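Local coordinates for adenosine kinase (Sinorhizobium meliloti, PDB 3UBO), which probably phosphorylates adenosine, taking the phosphate from a nucleotide, as a kinase of the pfkB family, at residues E142-D146 and D147-Q151; V214-N217 and R218-L222; G303-A306 and A307-I311. All coordinates share one frame; numbering follows the deposited sequence.

Contact 1: E142-D146 and D147-Q151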
loop_
_atom_site.group_PDB
_atom_site.type_symbol
_atom_site.label_atom_id
_atom_site.label_comp_id
_atom_site.label_asym_id
_atom_site.label_seq_id
_atom_site.Cartn_x
_atom_site.Cartn_y
_atom_site.Cartn_z
ATOM N N GLU A 142 26.323 -15.691 -8.420
ATOM C CA GLU A 142 27.040 -14.480 -8.796
ATOM C C GLU A 142 26.646 -13.352 -7.885
ATOM O O GLU A 142 27.315 -12.303 -7.823
ATOM C CB GLU A 142 26.626 -14.166 -10.208
ATOM C CG GLU A 142 26.374 -15.512 -10.890
ATOM C CD GLU A 142 25.206 -15.504 -11.863
ATOM O OE1 GLU A 142 24.003 -15.482 -11.387
ATOM O OE2 GLU A 142 25.528 -15.540 -13.101
ATOM N N ASP A 143 25.544 -13.585 -7.172
ATOM C CA ASP A 143 24.849 -12.556 -6.403
ATOM C C ASP A 143 25.132 -12.614 -4.890
ATOM O O ASP A 143 24.618 -11.772 -4.128
ATOM C CB ASP A 143 23.337 -12.679 -6.658
ATOM C CG ASP A 143 22.910 -12.157 -8.026
ATOM O OD1 ASP A 143 23.332 -11.014 -8.376
ATOM O OD2 ASP A 143 22.119 -12.890 -8.685
ATOM N N VAL A 144 25.905 -13.628 -4.467
ATOM C CA VAL A 144 26.497 -13.680 -3.121
ATOM C C VAL A 144 27.491 -12.504 -2.998
ATOM O O VAL A 144 28.464 -12.450 -3.738
ATOM C CB VAL A 144 27.151 -15.068 -2.782
ATOM C CG1 VAL A 144 27.723 -15.005 -1.464
ATOM C CG2 VAL A 144 26.115 -16.233 -2.835
ATOM N N GLU A 145 27.173 -11.489 -2.183
ATOM C CA GLU A 145 28.196 -10.558 -1.695
ATOM C C GLU A 145 28.929 -11.358 -0.607
ATOM O O GLU A 145 28.317 -11.899 0.347
ATOM C CB GLU A 145 27.648 -9.233 -1.130
ATOM C CG GLU A 145 27.356 -8.125 -2.120
ATOM C CD GLU A 145 26.188 -7.212 -1.660
ATOM O OE1 GLU A 145 26.490 -6.276 -0.865
ATOM O OE2 GLU A 145 24.992 -7.430 -2.100
ATOM N N ASP A 146 30.238 -11.444 -0.778
ATOM C CA ASP A 146 31.105 -12.412 -0.127
ATOM C C ASP A 146 31.431 -12.005 1.333
ATOM O O ASP A 146 31.272 -12.778 2.334
ATOM C CB ASP A 146 32.383 -12.407 -0.996
ATOM C CG ASP A 146 33.175 -13.665 -0.842
ATOM O OD1 ASP A 146 32.986 -14.270 0.252
ATOM O OD2 ASP A 146 33.940 -14.064 -1.766
ATOM N N ASP A 147 31.913 -10.760 1.386
ATOM C CA ASP A 147 32.306 -10.066 2.594
ATOM C C ASP A 147 31.103 -10.057 3.499
ATOM O O ASP A 147 31.172 -10.458 4.686
ATOM C CB ASP A 147 32.816 -8.631 2.272
ATOM C CG ASP A 147 31.897 -7.853 1.307
ATOM O OD1 ASP A 147 31.461 -8.456 0.315
ATOM O OD2 ASP A 147 31.599 -6.647 1.534
ATOM N N VAL A 148 29.977 -9.643 2.916
ATOM C CA VAL A 148 28.686 -9.605 3.609
ATOM C C VAL A 148 28.255 -10.951 4.240
ATOM O O VAL A 148 27.991 -10.957 5.414
ATOM C CB VAL A 148 27.623 -8.861 2.732
ATOM C CG1 VAL A 148 26.253 -8.670 3.442
ATOM C CG2 VAL A 148 28.221 -7.477 2.280
ATOM N N VAL A 149 28.232 -12.087 3.544
ATOM C CA VAL A 149 27.937 -13.341 4.257
ATOM C C VAL A 149 28.826 -13.557 5.476
ATOM O O VAL A 149 28.322 -13.919 6.550
ATOM C CB VAL A 149 28.018 -14.559 3.366
ATOM C CG1 VAL A 149 27.473 -15.860 4.030
ATOM C CG2 VAL A 149 27.360 -14.227 2.051
ATOM N N ALA A 150 30.127 -13.309 5.330
ATOM C CA ALA A 150 31.108 -13.486 6.420
ATOM C C ALA A 150 30.879 -12.580 7.662
ATOM O O ALA A 150 31.086 -12.988 8.820
ATOM C CB ALA A 150 32.544 -13.308 5.855
ATOM N N GLN A 151 30.448 -11.355 7.416
ATOM C CA GLN A 151 30.199 -10.389 8.480
ATOM C C GLN A 151 28.837 -10.514 9.219
ATOM O O GLN A 151 28.466 -9.655 10.100
ATOM C CB GLN A 151 30.318 -8.993 7.887
ATOM C CG GLN A 151 31.564 -8.807 7.041
ATOM C CD GLN A 151 31.566 -7.469 6.316
ATOM O OE1 GLN A 151 30.746 -7.243 5.389
ATOM N NE2 GLN A 151 32.477 -6.558 6.738
#

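Contact 2: V214-N217 and R218-L222. With ADP (adenosine-5'-diphosphate), chain D.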
loop_
_atom_site.group_PDB
_atom_site.type_symbol
_atom_site.label_atom_id
_atom_site.label_comp_id
_atom_site.label_asym_id
_atom_site.label_seq_id
_atom_site.Cartn_x
_atom_site.Cartn_y
_atom_site.Cartn_z
ATOM N N VAL A 214 16.061 -24.172 11.924
ATOM C CA VAL A 214 14.868 -24.376 11.095
ATOM C C VAL A 214 13.580 -23.701 11.615
ATOM O O VAL A 214 13.032 -24.135 12.654
ATOM C CB VAL A 214 14.622 -25.875 10.907
ATOM C CG1 VAL A 214 13.210 -26.155 10.426
ATOM C CG2 VAL A 214 15.631 -26.407 9.950
ATOM N N PHE A 215 13.081 -22.653 10.935
ATOM C CA PHE A 215 11.722 -22.103 11.260
ATOM C C PHE A 215 10.670 -22.735 10.351
ATOM O O PHE A 215 10.931 -22.942 9.141
ATOM C CB PHE A 215 11.636 -20.583 11.102
ATOM C CG PHE A 215 12.617 -19.816 11.942
ATOM C CD1 PHE A 215 12.179 -19.116 13.055
ATOM C CD2 PHE A 215 13.991 -19.771 11.597
ATOM C CE1 PHE A 215 13.059 -18.386 13.821
ATOM C CE2 PHE A 215 14.894 -19.055 12.378
ATOM C CZ PHE A 215 14.404 -18.366 13.517
ATOM N N ALA A 216 9.516 -23.050 10.928
ATOM C CA ALA A 216 8.402 -23.676 10.235
ATOM C C ALA A 216 7.033 -23.437 10.962
ATOM O O ALA A 216 6.984 -23.066 12.168
ATOM C CB ALA A 216 8.666 -25.146 10.095
ATOM N N ASN A 217 5.910 -23.635 10.264
ATOM C CA ASN A 217 4.644 -23.612 10.993
ATOM C C ASN A 217 4.261 -25.079 11.193
ATOM O O ASN A 217 4.961 -25.963 10.708
ATOM C CB ASN A 217 3.565 -22.734 10.311
ATOM C CG ASN A 217 3.222 -23.200 8.892
ATOM O OD1 ASN A 217 3.161 -24.399 8.617
ATOM N ND2 ASN A 217 2.970 -22.247 7.995
ATOM N N ARG A 218 3.185 -25.345 11.909
ATOM C CA ARG A 218 2.835 -26.702 12.230
ATOM C C ARG A 218 2.590 -27.566 11.000
ATOM O O ARG A 218 3.179 -28.620 10.879
ATOM C CB ARG A 218 1.659 -26.683 13.150
ATOM C CG ARG A 218 1.057 -27.998 13.404
ATOM C CD ARG A 218 -0.253 -27.767 14.162
ATOM N NE ARG A 218 -0.676 -28.958 14.868
ATOM C CZ ARG A 218 -0.614 -29.086 16.193
ATOM N NH1 ARG A 218 -0.143 -28.074 16.948
ATOM N NH2 ARG A 218 -1.034 -30.221 16.768
ATOM N N GLN A 219 1.759 -27.141 10.057
ATOM C CA GLN A 219 1.511 -27.982 8.871
ATOM C C GLN A 219 2.811 -28.376 8.149
ATOM O O GLN A 219 3.008 -29.535 7.770
ATOM C CB GLN A 219 0.509 -27.319 7.907
ATOM C CG GLN A 219 -0.950 -27.462 8.357
ATOM C CD GLN A 219 -1.265 -28.840 8.997
ATOM O OE1 GLN A 219 -0.802 -29.904 8.530
ATOM N NE2 GLN A 219 -2.049 -28.818 10.065
ATOM N N GLU A 220 3.679 -27.387 7.974
ATOM C CA GLU A 220 4.983 -27.573 7.334
ATOM C C GLU A 220 5.834 -28.638 8.042
ATOM O O GLU A 220 6.394 -29.552 7.406
ATOM C CB GLU A 220 5.726 -26.250 7.263
ATOM C CG GLU A 220 5.195 -25.346 6.173
ATOM C CD GLU A 220 5.291 -23.831 6.496
ATOM O OE1 GLU A 220 6.131 -23.388 7.343
ATOM O OE2 GLU A 220 4.484 -23.072 5.888
ATOM N N ALA A 221 5.909 -28.531 9.363
ATOM C CA ALA A 221 6.544 -29.580 10.151
ATOM C C ALA A 221 5.867 -30.964 10.080
ATOM O O ALA A 221 6.559 -31.965 9.918
ATOM C CB ALA A 221 6.736 -29.137 11.563
ATOM N N LEU A 222 4.542 -31.036 10.170
ATOM C CA LEU A 222 3.863 -32.334 10.037
ATOM C C LEU A 222 4.169 -33.022 8.710
ATOM O O LEU A 222 4.013 -34.234 8.602
ATOM C CB LEU A 222 2.347 -32.186 10.151
ATOM C CG LEU A 222 1.841 -31.762 11.536
ATOM C CD1 LEU A 222 0.311 -31.613 11.603
ATOM C CD2 LEU A 222 2.339 -32.723 12.582
HETATM P PB ADP D . 2.252 -18.956 9.224
HETATM O O1B ADP D . 1.481 -19.841 8.051
HETATM O O2B ADP D . 3.924 -19.083 9.289
HETATM O O3B ADP D . 1.905 -17.514 9.111
HETATM P PA ADP D . 1.213 -19.483 12.091
HETATM O O1A ADP D . -0.328 -20.062 12.140
HETATM O O2A ADP D . 2.078 -20.319 12.922
HETATM O O3A ADP D . 1.458 -19.776 10.446
HETATM O "O5'" ADP D . 1.419 -17.899 12.613
HETATM C "C5'" ADP D . 2.726 -17.340 12.674
HETATM C "C4'" ADP D . 2.920 -16.407 13.915
HETATM O "O4'" ADP D . 2.172 -15.100 13.943
HETATM C "C3'" ADP D . 2.529 -17.004 15.370
HETATM O "O3'" ADP D . 3.329 -18.012 15.961
HETATM C "C2'" ADP D . 2.045 -15.810 16.183
HETATM O "O2'" ADP D . 2.947 -15.071 17.020
HETATM C "C1'" ADP D . 1.318 -15.067 15.099
HETATM N N9 ADP D . -0.081 -15.540 14.863
HETATM C C8 ADP D . -0.560 -16.349 13.857
HETATM N N7 ADP D . -1.996 -16.542 14.025
HETATM C C5 ADP D . -2.387 -15.835 15.198
HETATM C C6 ADP D . -3.697 -15.643 15.852
HETATM N N6 ADP D . -4.911 -16.233 15.254
HETATM N N1 ADP D . -3.780 -14.870 16.968
HETATM C C2 ADP D . -2.641 -14.245 17.503
HETATM N N3 ADP D . -1.349 -14.433 16.889
HETATM C C4 ADP D . -1.246 -15.207 15.736
#

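Contact 3: G303-A306 and A307-I311. With ADP (adenosine-5'-diphosphate), chain D.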
loop_
_atom_site.group_PDB
_atom_site.type_symbol
_atom_site.label_atom_id
_atom_site.label_comp_id
_atom_site.label_asym_id
_atom_site.label_seq_id
_atom_site.Cartn_x
_atom_site.Cartn_y
_atom_site.Cartn_z
ATOM N N GLY A 303 9.354 -13.242 19.000
ATOM C CA GLY A 303 8.657 -13.843 17.889
ATOM C C GLY A 303 7.207 -13.427 17.803
ATOM O O GLY A 303 6.812 -12.713 16.858
ATOM N N ASN A 304 6.422 -13.878 18.787
ATOM C CA ASN A 304 4.998 -13.651 18.754
ATOM C C ASN A 304 4.676 -12.161 18.752
ATOM O O ASN A 304 3.907 -11.699 17.947
ATOM C CB ASN A 304 4.344 -14.400 19.864
ATOM C CG ASN A 304 4.637 -15.857 19.798
ATOM O OD1 ASN A 304 5.411 -16.359 20.597
ATOM N ND2 ASN A 304 4.054 -16.555 18.839
ATOM N N LEU A 305 5.332 -11.397 19.616
ATOM C CA LEU A 305 5.150 -9.947 19.624
ATOM C C LEU A 305 5.196 -9.328 18.218
ATOM O O LEU A 305 4.368 -8.484 17.876
ATOM C CB LEU A 305 6.195 -9.282 20.523
ATOM C CG LEU A 305 6.305 -7.759 20.423
ATOM C CD1 LEU A 305 5.077 -7.091 21.023
ATOM C CD2 LEU A 305 7.574 -7.265 21.101
ATOM N N ALA A 306 6.170 -9.751 17.414
ATOM C CA ALA A 306 6.389 -9.202 16.052
ATOM C C ALA A 306 5.370 -9.728 15.049
ATOM O O ALA A 306 4.834 -8.947 14.287
ATOM C CB ALA A 306 7.788 -9.480 15.568
ATOM N N ALA A 307 5.129 -11.042 15.063
ATOM C CA ALA A 307 4.093 -11.656 14.282
ATOM C C ALA A 307 2.754 -10.875 14.439
ATOM O O ALA A 307 2.138 -10.380 13.454
ATOM C CB ALA A 307 3.955 -13.093 14.714
ATOM N N GLY A 308 2.330 -10.747 15.693
ATOM C CA GLY A 308 1.006 -10.279 16.012
ATOM C C GLY A 308 0.807 -8.857 15.560
ATOM O O GLY A 308 -0.222 -8.568 15.035
ATOM N N ILE A 309 1.782 -7.969 15.737
ATOM C CA ILE A 309 1.664 -6.612 15.222
ATOM C C ILE A 309 1.391 -6.556 13.710
ATOM O O ILE A 309 0.662 -5.673 13.240
ATOM C CB ILE A 309 2.916 -5.767 15.516
ATOM C CG1 ILE A 309 2.996 -5.487 17.029
ATOM C CG2 ILE A 309 2.953 -4.472 14.618
ATOM C CD1 ILE A 309 4.205 -4.634 17.490
ATOM N N VAL A 310 1.935 -7.503 12.956
ATOM C CA VAL A 310 1.893 -7.388 11.486
ATOM C C VAL A 310 0.572 -7.941 10.896
ATOM O O VAL A 310 0.183 -7.583 9.771
ATOM C CB VAL A 310 3.117 -8.009 10.783
ATOM C CG1 VAL A 310 2.910 -9.513 10.499
ATOM C CG2 VAL A 310 3.379 -7.276 9.488
ATOM N N ILE A 311 -0.053 -8.811 11.691
ATOM C CA ILE A 311 -1.342 -9.427 11.433
ATOM C C ILE A 311 -2.497 -8.408 11.653
ATOM O O ILE A 311 -3.595 -8.586 11.149
ATOM C CB ILE A 311 -1.596 -10.607 12.421
ATOM C CG1 ILE A 311 -0.638 -11.792 12.220
ATOM C CG2 ILE A 311 -3.064 -11.106 12.345
ATOM C CD1 ILE A 311 -1.170 -13.091 12.972
HETATM P PB ADP D . 2.252 -18.956 9.224
HETATM O O1B ADP D . 1.481 -19.841 8.051
HETATM O O2B ADP D . 3.924 -19.083 9.289
HETATM O O3B ADP D . 1.905 -17.514 9.111
HETATM P PA ADP D . 1.213 -19.483 12.091
HETATM O O1A ADP D . -0.328 -20.062 12.140
HETATM O O2A ADP D . 2.078 -20.319 12.922
HETATM O O3A ADP D . 1.458 -19.776 10.446
HETATM O "O5'" ADP D . 1.419 -17.899 12.613
HETATM C "C5'" ADP D . 2.726 -17.340 12.674
HETATM C "C4'" ADP D . 2.920 -16.407 13.915
HETATM O "O4'" ADP D . 2.172 -15.100 13.943
HETATM C "C3'" ADP D . 2.529 -17.004 15.370
HETATM O "O3'" ADP D . 3.329 -18.012 15.961
HETATM C "C2'" ADP D . 2.045 -15.810 16.183
HETATM O "O2'" ADP D . 2.947 -15.071 17.020
HETATM C "C1'" ADP D . 1.318 -15.067 15.099
HETATM N N9 ADP D . -0.081 -15.540 14.863
HETATM C C8 ADP D . -0.560 -16.349 13.857
HETATM N N7 ADP D . -1.996 -16.542 14.025
HETATM C C5 ADP D . -2.387 -15.835 15.198
HETATM C C6 ADP D . -3.697 -15.643 15.852
HETATM N N6 ADP D . -4.911 -16.233 15.254
HETATM N N1 ADP D . -3.780 -14.870 16.968
HETATM C C2 ADP D . -2.641 -14.245 17.503
HETATM N N3 ADP D . -1.349 -14.433 16.889
HETATM C C4 ADP D . -1.246 -15.207 15.736
#

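Contact 1: E142-D146 and D147-Q151
E145 and V148 lie side by side at the start of helix 146-150, their side chains pointing the same way. CB of E145 is 3.9 Å from CG2 of V148, and further out OE1 of E145 passes 3.8 Å from the same methyl. On the neighbouring flank V144 and V149 cross at a slant, with CG1 of V144 3.6 Å from CG2 of V149. The V144 methyl gets there because CG1 stands opposite the backbone N (chi1 179°), which sets it beside the carbonyl carbon, within reach of V149. E145 is the N-cap residue; its carboxylate lies alongside V148, and OE1 is hydrogen-bonded to H102 NE2. Its main-chain O starts the helical ladder, accepting from V149 N at 3.2 Å, and D146 O receives A150 N at 3.3 Å. V149 also packs on F80, L9 and I177, fastening this short helix to the parallel sheet and to helix 168-179. The chemistry is thus divided: the buried V148 and V149 pack inward, whereas D146 and D147 keep their carboxylates on the exposed side, where acidic groups in the first turn would probably be eased by the positive end of the helix dipole.

Contact 2: V214-N217 and R218-L222
N217 and E220 hold each other in a capping box at the turn where strand 214-217 passes directly into helix 218-222. E220 N reaches OD1 of N217 at 3.1 Å in a nearly straight bond (168°), and N217 N returns one to OE1 of E220 at 2.9 Å, coming from above the carboxylate plane. The two side chains cross at about a right angle, with amide and carboxylate planes 34° apart. N217 can turn its amide over the first helical turn because CG sits between the backbone N and the carbonyl carbon (chi1 60°). ND2 on the same amide makes a weak bond of 2.8 Å to O1B of ADP, so the capping asparagine also meets the beta-phosphate. Behind it A221 N bonds to N217 O at 3.0 Å, and A216 CA lies 3.7 Å from E220 OE1. N217 and E220 fit the NXXE motif of pfkB kinases, linked in relatives to magnesium and phosphate binding. Replacing E220 with an alanine would probably leave N217 N without its acceptor and reduce the box to the bond from the backbone N to OD1. The outer side is looser: R218 brings only the base of its side chain to the strand, CB lying 3.6 Å from N217 C, and its guanidinium goes to the ring of F230, while Q219 leads outward. The strand itself runs between 184-188 and 246-247 in the parallel sheet, with F215 set edge-to-face on F286 of helix 278-290.

Contact 3: G303-A306 and A307-I311
The peptide N of A307 bonds to G303 O at 3.0 Å in helix 296-311, a helix of the pfkB kinase fold that flanks the ADP site, and one turn beyond A307 the flat adenine of ADP offers one face to I311. Over that face CD1 of I311 stands 3.3 Å from N9 and 3.4 Å from C8 of ADP, almost straight above N9. With CG1 opposite the carbonyl carbon (chi1 -66°) and the chain extended beyond it, the methyl is carried out of the helix to the base. The ribose, joined at the N9 edge, lies beside the helix at N304 and A307. I311 packs in turn on A278, L269 and V272, so the base is met by an apolar wall. Within the helix G308 N bonds to N304 O at 2.9 Å, close to linear like the A307 bond, whereas I309 N to L305 O is weak. On the exposed side the CD1 atoms of L305 and I309, one turn apart, come within 4.4 Å of each other. Further along, A307 O accepts two amides, V310 N at 2.9 Å and I311 N at 3.2 Å.

How the contacts relate
Contacts 2 and 3 share ADP, from different ends: 214-222 faces its terminal phosphate, 303-311 its base and sugar, the centres about 17 Å apart. Contact 1 stands apart, its centre about 28 Å from that of contact 2, across the chain's centre from contact 3 and touching no ligand. It is also the most peripheral, an acidic helix start whose V148 and V149 lean on the large parallel sheet. Contact 2 lies at the end of a strand in that same sheet and is polar, with side chain and backbone exchanging bonds. Contact 3, the most buried, is held by backbone bonds within its helix and offers apolar I311 to the base. Helix 278-290 is met by both nucleotide contacts.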